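Local coordinates for hypothetical protein HI1011 (Haemophilus influenzae, PDB 1YZY) that catalyses the ATP-dependent phosphorylation of 3-oxo-tetronate to 3-oxo-tetronate 4-phosphate, as a member of the four-carbon acid sugar kinase family, at residues Q28-P33 and V45-S50; L365-F370 and L383-E388; G165-A170 and E181-L186; V96-L101 and G190-V195; Q289-V294 and A340-Y345. All blocks are in the same frame, centred on the assembly; numbering follows the deposited sequence.

In the fold
Interactions 1, 3 and 4 belong to the sugar-binding N-terminal part, interactions 2 and 5 to the nucleotide-binding C-terminal part. Interactions 1, 3 and 4 are buried; 2 and 5 are partly buried. Interactions 1 and 2 meet where strands 26-30 and 369-375 pair, so the two parts join there through backbone bonds. Interactions 3 and 4 share a small parallel sheet through strands 164-167 and 193-196. Interactions 2 and 5 are tied by the salt bridge of Glu388 to Lys343. The chemistry varies: backbone bonds in 1, a carboxylate grip and CH-pi packing in 2, mostly apolar packing in 3, a salt bridge to a buried aspartate in 4, cation-pi in 5.

Interaction 1 of 5, residues Q28-P33 and V45-S50; sequences QMNGVP and VISLKS
Ile46 reaches past the end of its neighbouring strand to meet Pro33. CD1 of Ile46 and CD of Pro33 come tip to tip, 4.0 Å apart. The other branch, CG2, sits 3.7 Å from Gly31 O. CG1 of Ile46 packs against CB of Met29. Val32 and Leu48 cross at a slant on the same side, with Val32 CG2 4.1 Å from Leu48 CD2. Helix 55-71 borders this side, where Trp68 touches both Pro33 and Ile46. Gln28, Val45, Asn30 and Ser47 point to the other face of the strands. Gln28 is extended, with CG anti to the backbone N (chi1 180°). This carries NE2 alongside CB of Ser47, at 4.1 Å; NE2 also makes a weak hydrogen bond to Ser13 OG. Phe9 of helix 9-20 touches Gln28, Asn30 and Ser47 on this face.

The strands themselves run parallel. Strand 43-47 lies between strands 3-6 and 26-30. Met29 uses both of its backbone polar groups: N bonds to Val45 O at 2.8 Å, and O accepts from Ser47 N at 2.8 Å. Gly31 N then reaches Ser47 O at 2.9 Å, which extends the pairing beyond the last strand residue. The backbone thus sets the register. Met29 and Ile46 lie on the side of helix 55-71, while Gln28, Asn30 and Ser47 meet helix 9-20, with the apolar Val45 on their face.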
# COMPACT_ATOMS: atom_id res chain seq x y z
N GLN A 28 6.45 4.55 4.64
CA GLN A 28 5.72 4.81 3.41
C GLN A 28 5.26 6.27 3.32
O GLN A 28 4.36 6.69 4.05
CB GLN A 28 4.50 3.89 3.30
CG GLN A 28 3.67 4.11 2.03
CD GLN A 28 2.38 3.33 2.02
OE1 GLN A 28 2.22 2.36 2.77
NE2 GLN A 28 1.44 3.74 1.17
N MET A 29 5.88 7.03 2.43
CA MET A 29 5.52 8.42 2.22
C MET A 29 4.46 8.51 1.13
O MET A 29 4.57 7.83 0.11
CB MET A 29 6.76 9.22 1.82
CG MET A 29 7.85 9.21 2.88
SD MET A 29 7.27 9.78 4.51
CE MET A 29 8.16 11.32 4.70
N ASN A 30 3.42 9.29 1.36
CA ASN A 30 2.36 9.46 0.36
C ASN A 30 2.68 10.73 -0.42
O ASN A 30 2.43 11.83 0.05
CB ASN A 30 0.99 9.55 1.03
CG ASN A 30 0.69 8.34 1.91
OD1 ASN A 30 0.94 7.20 1.54
ND2 ASN A 30 0.14 8.60 3.10
N GLY A 31 3.24 10.56 -1.61
CA GLY A 31 3.63 11.69 -2.45
C GLY A 31 5.07 12.04 -2.14
O GLY A 31 5.59 11.60 -1.12
N VAL A 32 5.74 12.76 -3.03
CA VAL A 32 7.14 13.14 -2.78
C VAL A 32 7.20 14.17 -1.65
O VAL A 32 6.58 15.23 -1.73
CB VAL A 32 7.82 13.74 -4.04
CG1 VAL A 32 9.28 14.06 -3.75
CG2 VAL A 32 7.71 12.77 -5.19
N PRO A 33 7.94 13.85 -0.56
CA PRO A 33 8.09 14.72 0.61
C PRO A 33 8.89 15.99 0.35
O PRO A 33 9.80 16.00 -0.48
CB PRO A 33 8.83 13.82 1.60
CG PRO A 33 8.42 12.43 1.17
CD PRO A 33 8.53 12.53 -0.31
N VAL A 45 9.15 3.71 0.96
CA VAL A 45 8.27 3.57 -0.19
C VAL A 45 7.54 4.89 -0.47
O VAL A 45 6.91 5.44 0.42
CB VAL A 45 7.19 2.49 0.07
CG1 VAL A 45 6.32 2.31 -1.16
CG2 VAL A 45 7.81 1.18 0.48
N ILE A 46 7.65 5.41 -1.69
CA ILE A 46 6.94 6.64 -2.04
C ILE A 46 5.76 6.29 -2.94
O ILE A 46 5.93 5.73 -4.02
CB ILE A 46 7.85 7.70 -2.72
CG1 ILE A 46 8.87 8.23 -1.72
CG2 ILE A 46 7.01 8.87 -3.26
CD1 ILE A 46 9.78 9.29 -2.28
N SER A 47 4.56 6.58 -2.45
CA SER A 47 3.31 6.32 -3.15
C SER A 47 2.94 7.47 -4.09
O SER A 47 2.86 8.63 -3.68
CB SER A 47 2.20 6.10 -2.11
OG SER A 47 0.95 6.63 -2.52
N LEU A 48 2.74 7.14 -5.37
CA LEU A 48 2.38 8.12 -6.38
C LEU A 48 1.03 7.77 -7.01
O LEU A 48 0.34 6.84 -6.57
CB LEU A 48 3.45 8.20 -7.48
CG LEU A 48 4.90 8.56 -7.13
CD1 LEU A 48 5.79 8.27 -8.33
CD2 LEU A 48 5.01 10.02 -6.72
N LYS A 49 0.61 8.58 -7.98
CA LYS A 49 -0.64 8.37 -8.71
C LYS A 49 -0.22 8.35 -10.19
O LYS A 49 -0.86 8.98 -11.04
CB LYS A 49 -1.62 9.52 -8.47
CG LYS A 49 -2.09 9.72 -7.02
CD LYS A 49 -2.94 10.99 -6.90
CE LYS A 49 -3.24 11.37 -5.44
NZ LYS A 49 -4.29 10.53 -4.80
N SER A 50 0.82 7.59 -10.48
CA SER A 50 1.38 7.52 -11.82
C SER A 50 1.15 6.22 -12.59
O SER A 50 2.02 5.83 -13.37
CB SER A 50 2.89 7.73 -11.72
OG SER A 50 3.44 6.84 -10.76

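Interaction 2 of 5, residues L365-F370 and L383-E388; sequences LGFTGF and LKAVEE
Glu387 OE2 grips Thr368 with two hydrogen bonds. Thr368 N donates to it at 2.8 Å, on the syn side of the carboxylate. Thr368 OG1 donates at 2.7 Å from above the carboxylate plane. The Glu387 chain bends at chi2 (89°), which turns the carboxylate back toward the 365-370 segment. Its other oxygen, OE1, is buried by the contact and has no hydrogen-bond partner in the model. A weak backbone bond runs from Val386 N to Gly369 O at 3.4 Å.

These bonds lie at the open end of the beta hairpin made by strands 369-375 and 380-385. Phe370 and Ala385 form a non-hydrogen-bonded antiparallel pair there. On the other edge of strand 369-375, strand 26-30 bonds to Phe370 and Thr368.

The apolar contacts use ring faces. Ala385 CB lies over one face of Phe367, 3.6 Å from the ring centroid. Leu365 CB covers the opposite face. Leu383 CD1 lies over a face of Phe370, 4.3 Å from its centroid.

At the edge of the Phe367 ring, near its plane, Glu388 OE2 approaches CE1 at 3.7 Å. The carboxylate stands almost perpendicular to the ring (88°). The same oxygen forms a salt bridge with Lys343.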
# COMPACT_ATOMS: atom_id res chain seq x y z
N LEU A 365 -5.24 15.54 10.61
CA LEU A 365 -4.09 15.51 11.50
C LEU A 365 -2.81 15.98 10.81
O LEU A 365 -1.82 16.31 11.47
CB LEU A 365 -3.93 14.11 12.11
CG LEU A 365 -5.18 13.53 12.80
CD1 LEU A 365 -4.84 12.21 13.47
CD2 LEU A 365 -5.76 14.51 13.82
N GLY A 366 -2.84 16.01 9.48
CA GLY A 366 -1.71 16.49 8.69
C GLY A 366 -0.52 15.58 8.46
O GLY A 366 0.56 16.07 8.15
N PHE A 367 -0.73 14.27 8.55
CA PHE A 367 0.36 13.31 8.35
C PHE A 367 0.67 13.04 6.88
O PHE A 367 -0.24 12.80 6.08
CB PHE A 367 0.03 12.02 9.09
CG PHE A 367 -0.27 12.22 10.55
CD1 PHE A 367 0.48 13.12 11.30
CD2 PHE A 367 -1.28 11.49 11.17
CE1 PHE A 367 0.23 13.31 12.66
CE2 PHE A 367 -1.54 11.67 12.52
CZ PHE A 367 -0.79 12.58 13.27
N THR A 368 1.95 13.06 6.55
CA THR A 368 2.42 12.88 5.18
C THR A 368 3.05 11.51 4.90
O THR A 368 3.36 11.18 3.75
CB THR A 368 3.48 13.94 4.83
OG1 THR A 368 4.59 13.82 5.73
CG2 THR A 368 2.89 15.35 4.96
N GLY A 369 3.29 10.75 5.95
CA GLY A 369 3.90 9.45 5.81
C GLY A 369 3.79 8.70 7.12
O GLY A 369 3.44 9.29 8.15
N PHE A 370 4.13 7.42 7.10
CA PHE A 370 4.03 6.60 8.30
C PHE A 370 5.09 5.52 8.36
O PHE A 370 5.68 5.16 7.34
CB PHE A 370 2.67 5.90 8.33
CG PHE A 370 1.50 6.83 8.19
CD1 PHE A 370 0.93 7.42 9.31
CD2 PHE A 370 0.97 7.11 6.94
CE1 PHE A 370 -0.15 8.30 9.19
CE2 PHE A 370 -0.10 7.99 6.79
CZ PHE A 370 -0.67 8.58 7.92
N LEU A 383 0.34 1.78 12.29
CA LEU A 383 1.13 2.87 11.73
C LEU A 383 1.57 3.86 12.81
O LEU A 383 1.10 3.82 13.94
CB LEU A 383 0.29 3.63 10.70
CG LEU A 383 -0.40 2.92 9.53
CD1 LEU A 383 -1.37 3.89 8.83
CD2 LEU A 383 0.64 2.41 8.54
N LYS A 384 2.54 4.69 12.47
CA LYS A 384 2.99 5.73 13.36
C LYS A 384 3.45 6.85 12.46
O LYS A 384 4.26 6.63 11.56
CB LYS A 384 4.12 5.32 14.28
CG LYS A 384 4.35 6.39 15.36
CD LYS A 384 5.59 6.15 16.20
CE LYS A 384 6.85 6.67 15.51
NZ LYS A 384 6.80 8.14 15.26
N ALA A 385 2.91 8.03 12.68
CA ALA A 385 3.25 9.20 11.89
C ALA A 385 4.74 9.47 11.97
O ALA A 385 5.39 9.13 12.95
CB ALA A 385 2.46 10.40 12.40
N VAL A 386 5.29 10.05 10.91
CA VAL A 386 6.71 10.40 10.90
C VAL A 386 6.91 11.73 11.65
O VAL A 386 7.97 11.96 12.25
CB VAL A 386 7.27 10.51 9.45
CG1 VAL A 386 7.23 9.15 8.78
CG2 VAL A 386 6.48 11.52 8.64
N GLU A 387 5.88 12.57 11.64
CA GLU A 387 5.88 13.89 12.29
C GLU A 387 5.85 13.88 13.82
O GLU A 387 6.42 14.78 14.44
CB GLU A 387 4.69 14.72 11.79
CG GLU A 387 4.73 15.06 10.30
CD GLU A 387 4.08 14.02 9.41
OE1 GLU A 387 3.86 12.86 9.84
OE2 GLU A 387 3.76 14.37 8.26
N GLU A 388 5.15 12.92 14.40
CA GLU A 388 5.03 12.81 15.85
C GLU A 388 4.54 11.44 16.30
O GLU A 388 3.94 10.71 15.53
CB GLU A 388 4.10 13.90 16.39
CG GLU A 388 2.73 13.97 15.73
CD GLU A 388 1.91 15.18 16.19
OE1 GLU A 388 2.06 15.59 17.36
OE2 GLU A 388 1.12 15.70 15.37

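Interaction 3 of 5, residues G165-A170 and E181-L186; sequences GLVAYA and ECFAEL
Cys182 opens the contact by packing against Val167. Its CB lies 4.1 Å from CG1 of Val167. The axes of 181-186 and 165-167 run nearly antiparallel, at 166°, and Cys182 is turned toward the strand.

Phe183 starts away from the strand, but its ring swings back. CE1 meets Val167 CG2 at 3.7 Å, and the two side chains cross at about a right angle. The ring is also held from beyond the contact: Phe214 meets it, and Leu207 and Ala210 of helix 202-210 touch it.

Glu185 takes part through water. One water donates to Glu185 OE1 at 2.9 Å and to Leu166 O at 2.8 Å. The carboxylate therefore reaches the strand backbone without direct contact.

Leu186 meets Gly165, Leu166 and Val167. A chi1 of -68° sets CG opposite the carbonyl carbon, and this directs both methyl groups at the strand. CD1 packs against Val167 CG2 at 3.8 Å, so that one methyl of Val167 lies against both Phe183 and Leu186. CD2 sits 3.7 Å from Leu166 O and 4.1 Å from Gly165 CA. Gly165 has no side chain, and CD2 lies directly against its CA. Ala194 of the neighbouring strand also touches Leu186.

Strand 164-167, helix 176-188 and strand 193-196 follow one another in the chain, with the short helix 169-172 coming after the first strand. The two strands are parallel neighbours, and the longer helix packs against them. This is the beta-alpha-beta crossover arrangement of an alpha/beta sheet.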
# COMPACT_ATOMS: atom_id res chain seq x y z
N GLY A 165 14.35 -8.83 -23.03
CA GLY A 165 14.74 -10.23 -23.15
C GLY A 165 14.02 -11.14 -22.17
O GLY A 165 13.05 -10.73 -21.53
N LEU A 166 14.46 -12.40 -22.08
CA LEU A 166 13.85 -13.37 -21.16
C LEU A 166 14.90 -14.36 -20.63
O LEU A 166 15.84 -14.82 -21.30
CB LEU A 166 12.75 -14.17 -21.87
CG LEU A 166 12.15 -15.33 -21.06
CD1 LEU A 166 11.26 -14.80 -19.97
CD2 LEU A 166 11.36 -16.26 -21.96
N VAL A 167 14.72 -14.65 -19.34
CA VAL A 167 15.44 -15.60 -18.51
C VAL A 167 14.45 -16.72 -18.28
O VAL A 167 13.70 -16.59 -17.32
CB VAL A 167 15.99 -15.07 -17.16
CG1 VAL A 167 16.81 -16.17 -16.45
CG2 VAL A 167 16.85 -13.81 -17.39
N ALA A 168 14.39 -17.75 -19.12
CA ALA A 168 13.39 -18.78 -18.92
C ALA A 168 13.47 -19.63 -17.66
O ALA A 168 14.52 -19.71 -17.01
CB ALA A 168 13.41 -19.66 -20.16
N TYR A 169 12.34 -20.23 -17.33
CA TYR A 169 12.18 -21.10 -16.17
C TYR A 169 13.34 -22.09 -16.05
O TYR A 169 13.98 -22.18 -14.99
CB TYR A 169 10.86 -21.87 -16.32
CG TYR A 169 10.68 -23.04 -15.38
CD1 TYR A 169 10.29 -22.84 -14.05
CD2 TYR A 169 10.90 -24.35 -15.81
CE1 TYR A 169 10.12 -23.91 -13.18
CE2 TYR A 169 10.73 -25.43 -14.94
CZ TYR A 169 10.34 -25.21 -13.63
OH TYR A 169 10.16 -26.27 -12.78
N ALA A 170 13.59 -22.82 -17.13
CA ALA A 170 14.65 -23.82 -17.19
C ALA A 170 15.98 -23.30 -16.66
O ALA A 170 16.78 -24.08 -16.12
CB ALA A 170 14.80 -24.32 -18.61
N GLU A 181 24.47 -15.26 -15.42
CA GLU A 181 25.14 -15.61 -16.66
C GLU A 181 24.17 -15.31 -17.79
O GLU A 181 24.58 -14.89 -18.87
CB GLU A 181 25.56 -17.09 -16.66
CG GLU A 181 26.65 -17.43 -15.63
CD GLU A 181 27.08 -18.91 -15.65
OE1 GLU A 181 26.44 -19.76 -16.32
OE2 GLU A 181 28.09 -19.22 -14.98
N CYS A 182 22.89 -15.56 -17.57
CA CYS A 182 21.87 -15.26 -18.57
C CYS A 182 21.71 -13.73 -18.68
O CYS A 182 21.40 -13.22 -19.75
CB CYS A 182 20.53 -15.89 -18.20
SG CYS A 182 20.43 -17.70 -18.33
N PHE A 183 21.86 -13.03 -17.55
CA PHE A 183 21.77 -11.57 -17.53
C PHE A 183 22.91 -11.01 -18.38
O PHE A 183 22.73 -10.05 -19.14
CB PHE A 183 21.94 -11.01 -16.11
CG PHE A 183 20.72 -11.12 -15.23
CD1 PHE A 183 19.46 -11.37 -15.77
CD2 PHE A 183 20.83 -10.97 -13.85
CE1 PHE A 183 18.34 -11.47 -14.94
CE2 PHE A 183 19.71 -11.07 -13.02
CZ PHE A 183 18.47 -11.32 -13.57
N ALA A 184 24.10 -11.58 -18.20
CA ALA A 184 25.28 -11.15 -18.94
C ALA A 184 25.11 -11.42 -20.44
O ALA A 184 25.64 -10.68 -21.28
CB ALA A 184 26.51 -11.87 -18.41
N GLU A 185 24.39 -12.49 -20.75
CA GLU A 185 24.12 -12.90 -22.12
C GLU A 185 23.10 -11.98 -22.77
O GLU A 185 23.28 -11.56 -23.91
CB GLU A 185 23.64 -14.36 -22.10
CG GLU A 185 22.81 -14.81 -23.27
CD GLU A 185 21.90 -15.98 -22.90
OE1 GLU A 185 20.76 -15.74 -22.45
OE2 GLU A 185 22.35 -17.15 -23.04
N LEU A 186 22.01 -11.67 -22.06
CA LEU A 186 20.97 -10.78 -22.57
C LEU A 186 21.53 -9.38 -22.83
O LEU A 186 21.15 -8.74 -23.81
CB LEU A 186 19.79 -10.70 -21.60
CG LEU A 186 18.92 -11.95 -21.40
CD1 LEU A 186 17.86 -11.67 -20.34
CD2 LEU A 186 18.26 -12.36 -22.71
O HOH W 1 18.32 -15.92 -20.82

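Interaction 4 of 5, residues V96-L101 and G190-V195; sequences VTDALL and GYRYAV
Leu101 lies over one face of the Arg192 guanidinium, with CD1 3.6 Å from NE. Its CB is also close to NH1 of Arg192. The two side chains come from opposite directions. Leu101 CD1 touches the edge of the Tyr193 ring as well, 3.9 Å from CE2. One leucine branch thus packs against both neighbours.

Asp98 supplies the polar part of the contact. Its OD1 accepts from two donors. Tyr193 OH bonds to it at 2.6 Å on the syn side. Arg192 NE forms a salt bridge with it at 3.1 Å and comes from the anti side, 33° out of the carboxylate plane. Seen from the arginine, OD1 lies almost in the guanidinium plane. Arg192 leads off opposite its backbone N (chi1 -167°) and stays extended from CG to NE, which carries NE to Asp98 OD1. Arg192 CB covers one face of the Tyr193 ring. The phenol is thus held at its edge by Asp98 and at a face by its own neighbour. Thr97 adds only CG2, 4.1 Å from Tyr193 CD2; its OG1 bonds to Ile93 O within the helix.

Asp98 is buried, and the arginine probably helps to stabilise its negative charge. Second partners complete the network: Lys161 N for Asp98 OD2, Gly162 N for Tyr193 OH and Asp102 for Arg192 NH1.

Helix 93-104 thereby packs against Arg192 and Tyr193, by strand 193-196, the middle strand of a three-stranded parallel sheet. Met156 of helix 152-159 touches both Thr97 and Tyr193, and Phe79 of strand 77-80 meets Thr97.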
# COMPACT_ATOMS: atom_id res chain seq x y z
N VAL A 96 9.01 5.31 -17.55
CA VAL A 96 9.55 5.53 -16.21
C VAL A 96 10.81 4.71 -15.97
O VAL A 96 11.76 5.21 -15.37
CB VAL A 96 8.50 5.23 -15.11
CG1 VAL A 96 9.11 5.38 -13.74
CG2 VAL A 96 7.33 6.18 -15.24
N THR A 97 10.81 3.46 -16.42
CA THR A 97 11.98 2.60 -16.24
C THR A 97 13.16 3.22 -16.98
O THR A 97 14.27 3.30 -16.44
CB THR A 97 11.71 1.15 -16.79
OG1 THR A 97 10.65 0.55 -16.05
CG2 THR A 97 12.94 0.28 -16.66
N ASP A 98 12.91 3.68 -18.20
CA ASP A 98 13.96 4.30 -19.00
C ASP A 98 14.49 5.58 -18.38
O ASP A 98 15.70 5.82 -18.40
CB ASP A 98 13.44 4.58 -20.40
CG ASP A 98 13.40 3.30 -21.22
OD1 ASP A 98 14.29 2.45 -21.00
OD2 ASP A 98 12.50 3.16 -22.06
N ALA A 99 13.59 6.41 -17.87
CA ALA A 99 13.98 7.67 -17.24
C ALA A 99 14.85 7.36 -16.02
O ALA A 99 15.86 8.02 -15.79
CB ALA A 99 12.75 8.45 -16.84
N LEU A 100 14.43 6.36 -15.25
CA LEU A 100 15.17 5.94 -14.06
C LEU A 100 16.53 5.39 -14.41
O LEU A 100 17.53 5.69 -13.75
CB LEU A 100 14.36 4.91 -13.27
CG LEU A 100 13.04 5.39 -12.66
CD1 LEU A 100 12.34 4.27 -11.90
CD2 LEU A 100 13.30 6.57 -11.75
N LEU A 101 16.57 4.56 -15.45
CA LEU A 101 17.83 3.97 -15.91
C LEU A 101 18.78 5.06 -16.35
O LEU A 101 19.96 5.04 -16.02
CB LEU A 101 17.58 3.00 -17.07
CG LEU A 101 17.12 1.59 -16.69
CD1 LEU A 101 16.70 0.83 -17.93
CD2 LEU A 101 18.24 0.85 -15.96
N GLY A 190 22.20 -6.94 -26.49
CA GLY A 190 21.61 -5.61 -26.61
C GLY A 190 20.28 -5.38 -25.92
O GLY A 190 19.52 -4.47 -26.30
N TYR A 191 19.96 -6.21 -24.94
CA TYR A 191 18.71 -6.07 -24.20
C TYR A 191 18.91 -5.09 -23.05
O TYR A 191 19.95 -5.11 -22.39
CB TYR A 191 18.25 -7.42 -23.67
CG TYR A 191 17.74 -8.37 -24.73
CD1 TYR A 191 16.53 -8.12 -25.38
CD2 TYR A 191 18.46 -9.51 -25.08
CE1 TYR A 191 16.05 -8.99 -26.35
CE2 TYR A 191 17.98 -10.39 -26.04
CZ TYR A 191 16.78 -10.13 -26.67
OH TYR A 191 16.32 -10.97 -27.65
N ARG A 192 17.92 -4.22 -22.85
CA ARG A 192 17.96 -3.21 -21.79
C ARG A 192 17.18 -3.69 -20.55
O ARG A 192 17.41 -3.20 -19.44
CB ARG A 192 17.40 -1.89 -22.32
CG ARG A 192 17.65 -0.67 -21.44
CD ARG A 192 17.12 0.60 -22.11
NE ARG A 192 17.26 1.81 -21.30
CZ ARG A 192 18.42 2.40 -21.00
NH1 ARG A 192 18.42 3.50 -20.27
NH2 ARG A 192 19.57 1.87 -21.39
N TYR A 193 16.25 -4.61 -20.76
CA TYR A 193 15.44 -5.18 -19.68
C TYR A 193 15.31 -6.69 -19.88
O TYR A 193 15.40 -7.19 -21.01
CB TYR A 193 14.02 -4.59 -19.64
CG TYR A 193 13.87 -3.27 -20.36
CD1 TYR A 193 13.36 -3.23 -21.66
CD2 TYR A 193 14.26 -2.07 -19.76
CE1 TYR A 193 13.25 -2.03 -22.34
CE2 TYR A 193 14.16 -0.87 -20.43
CZ TYR A 193 13.65 -0.85 -21.72
OH TYR A 193 13.56 0.33 -22.40
N ALA A 194 15.01 -7.39 -18.80
CA ALA A 194 14.86 -8.83 -18.83
C ALA A 194 13.71 -9.34 -17.99
O ALA A 194 13.70 -9.14 -16.78
CB ALA A 194 16.15 -9.49 -18.37
N VAL A 195 12.74 -9.97 -18.65
CA VAL A 195 11.61 -10.59 -17.98
C VAL A 195 12.18 -11.90 -17.40
O VAL A 195 13.10 -12.49 -17.97
CB VAL A 195 10.46 -10.92 -18.98
CG1 VAL A 195 9.34 -11.71 -18.31
CG2 VAL A 195 9.91 -9.65 -19.58

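Interaction 5 of 5, residues Q289-V294 and A340-Y345; sequences QLYQWV and AKLKQY
Tyr291 lies against Lys341, Leu342 and Tyr345, where helix 286-295 packs on helix 324-345 in a helix-helix contact of the nucleotide-binding part. The axes of segments 289-294 and 340-345 cross at -41° and come within 10.3 Å of each other.

Lys341 NZ stands over the centre of the Tyr291 ring in a cation-pi contact. It is 3.9 Å from the centroid and almost on the ring normal. The ring is also met by Leu342, whose CD2 approaches CD1 at 3.8 Å. The edge of Tyr291 points toward the face of Tyr345 in an offset edge-to-face pair. The planes stand at 89° and the centroids are 6.0 Å apart. Beside this pair, Val294 and Leu342 cross at about a right angle, and CG1 of Val294 meets CD2 of Leu342 at 3.5 Å. Leu342 therefore reaches both Tyr291 and Val294.

Torsions set these positions. A chi1 of 168° swings the Tyr291 ring away from its own backbone N and across to the other helix. The Lys341 chain bends at chi3 and chi4, bringing its ammonium group back over the ring.

Further out, Glu288 forms a long, weak ion pair with Lys341 NZ. Leu338 touches Tyr291, Ile295 touches Leu342 and Tyr345, and Pro304 borders Val294. A water links the two helices at the phenol end: it donates to Lys341 O at 3.0 Å and lies 3.2 Å from Tyr291 OH.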
# COMPACT_ATOMS: atom_id res chain seq x y z
N GLN A 289 -19.91 18.03 22.07
CA GLN A 289 -20.55 17.00 22.87
C GLN A 289 -19.79 15.68 22.73
O GLN A 289 -19.50 15.02 23.72
CB GLN A 289 -22.01 16.81 22.44
CG GLN A 289 -22.80 15.91 23.38
CD GLN A 289 -24.04 15.33 22.74
OE1 GLN A 289 -24.61 15.91 21.81
NE2 GLN A 289 -24.48 14.18 23.23
N LEU A 290 -19.51 15.29 21.49
CA LEU A 290 -18.78 14.06 21.19
C LEU A 290 -17.39 14.07 21.80
O LEU A 290 -16.91 13.03 22.25
CB LEU A 290 -18.64 13.87 19.67
CG LEU A 290 -19.88 13.67 18.80
CD1 LEU A 290 -19.47 13.74 17.35
CD2 LEU A 290 -20.53 12.35 19.11
N TYR A 291 -16.73 15.22 21.75
CA TYR A 291 -15.38 15.37 22.31
C TYR A 291 -15.38 15.09 23.81
O TYR A 291 -14.52 14.36 24.31
CB TYR A 291 -14.85 16.79 22.05
CG TYR A 291 -13.60 17.14 22.82
CD1 TYR A 291 -12.35 16.69 22.42
CD2 TYR A 291 -13.67 17.95 23.96
CE1 TYR A 291 -11.20 17.04 23.12
CE2 TYR A 291 -12.52 18.30 24.66
CZ TYR A 291 -11.29 17.85 24.24
OH TYR A 291 -10.15 18.22 24.91
N GLN A 292 -16.31 15.73 24.51
CA GLN A 292 -16.43 15.58 25.95
C GLN A 292 -16.74 14.14 26.30
O GLN A 292 -16.13 13.58 27.22
CB GLN A 292 -17.50 16.52 26.52
CG GLN A 292 -17.20 18.01 26.34
CD GLN A 292 -15.93 18.48 27.05
OE1 GLN A 292 -15.53 17.94 28.08
NE2 GLN A 292 -15.30 19.52 26.50
N TRP A 293 -17.66 13.53 25.56
CA TRP A 293 -18.04 12.13 25.78
C TRP A 293 -16.83 11.19 25.61
O TRP A 293 -16.59 10.32 26.44
CB TRP A 293 -19.18 11.74 24.83
CG TRP A 293 -19.64 10.30 24.96
CD1 TRP A 293 -20.67 9.84 25.72
CD2 TRP A 293 -19.07 9.15 24.31
NE1 TRP A 293 -20.78 8.47 25.60
CE2 TRP A 293 -19.81 8.03 24.74
CE3 TRP A 293 -18.01 8.96 23.42
CZ2 TRP A 293 -19.53 6.73 24.30
CZ3 TRP A 293 -17.73 7.67 22.98
CH2 TRP A 293 -18.48 6.57 23.43
N VAL A 294 -16.07 11.36 24.53
CA VAL A 294 -14.90 10.52 24.29
C VAL A 294 -13.89 10.56 25.44
O VAL A 294 -13.51 9.52 25.97
CB VAL A 294 -14.15 10.92 22.98
CG1 VAL A 294 -12.82 10.19 22.87
CG2 VAL A 294 -15.01 10.61 21.77
N ALA A 340 -9.12 16.05 15.43
CA ALA A 340 -8.18 17.14 15.65
C ALA A 340 -8.22 17.60 17.11
O ALA A 340 -7.18 17.94 17.68
CB ALA A 340 -8.49 18.30 14.72
N LYS A 341 -9.41 17.64 17.69
CA LYS A 341 -9.58 18.06 19.08
C LYS A 341 -9.01 17.01 20.03
O LYS A 341 -8.37 17.35 21.02
CB LYS A 341 -11.06 18.31 19.40
CG LYS A 341 -11.68 19.47 18.62
CD LYS A 341 -13.10 19.79 19.08
CE LYS A 341 -13.14 20.97 20.05
NZ LYS A 341 -12.45 20.71 21.35
N LEU A 342 -9.24 15.74 19.71
CA LEU A 342 -8.75 14.64 20.53
C LEU A 342 -7.23 14.58 20.53
O LEU A 342 -6.62 14.27 21.55
CB LEU A 342 -9.32 13.30 20.07
CG LEU A 342 -10.84 13.12 20.16
CD1 LEU A 342 -11.25 11.84 19.48
CD2 LEU A 342 -11.28 13.12 21.62
N LYS A 343 -6.61 14.88 19.39
CA LYS A 343 -5.15 14.85 19.31
C LYS A 343 -4.56 15.97 20.16
O LYS A 343 -3.52 15.78 20.80
CB LYS A 343 -4.65 14.98 17.87
CG LYS A 343 -3.18 14.58 17.70
CD LYS A 343 -2.61 14.98 16.36
CE LYS A 343 -2.25 16.45 16.32
NZ LYS A 343 -1.77 16.89 14.98
N GLN A 344 -5.18 17.15 20.10
CA GLN A 344 -4.73 18.29 20.89
C GLN A 344 -4.87 17.98 22.38
O GLN A 344 -4.04 18.38 23.19
CB GLN A 344 -5.52 19.55 20.52
CG GLN A 344 -5.26 20.77 21.42
CD GLN A 344 -3.79 21.21 21.46
OE1 GLN A 344 -3.29 21.63 22.51
NE2 GLN A 344 -3.12 21.14 20.32
N TYR A 345 -5.93 17.25 22.72
CA TYR A 345 -6.17 16.86 24.11
C TYR A 345 -5.12 15.85 24.61
O TYR A 345 -4.72 15.89 25.77
CB TYR A 345 -7.58 16.28 24.25
CG TYR A 345 -7.86 15.68 25.60
CD1 TYR A 345 -8.10 16.48 26.72
CD2 TYR A 345 -7.86 14.30 25.78
CE1 TYR A 345 -8.32 15.93 27.98
CE2 TYR A 345 -8.08 13.73 27.03
CZ TYR A 345 -8.31 14.55 28.13
OH TYR A 345 -8.51 13.97 29.37
O HOH W 2 -8.52 19.82 22.70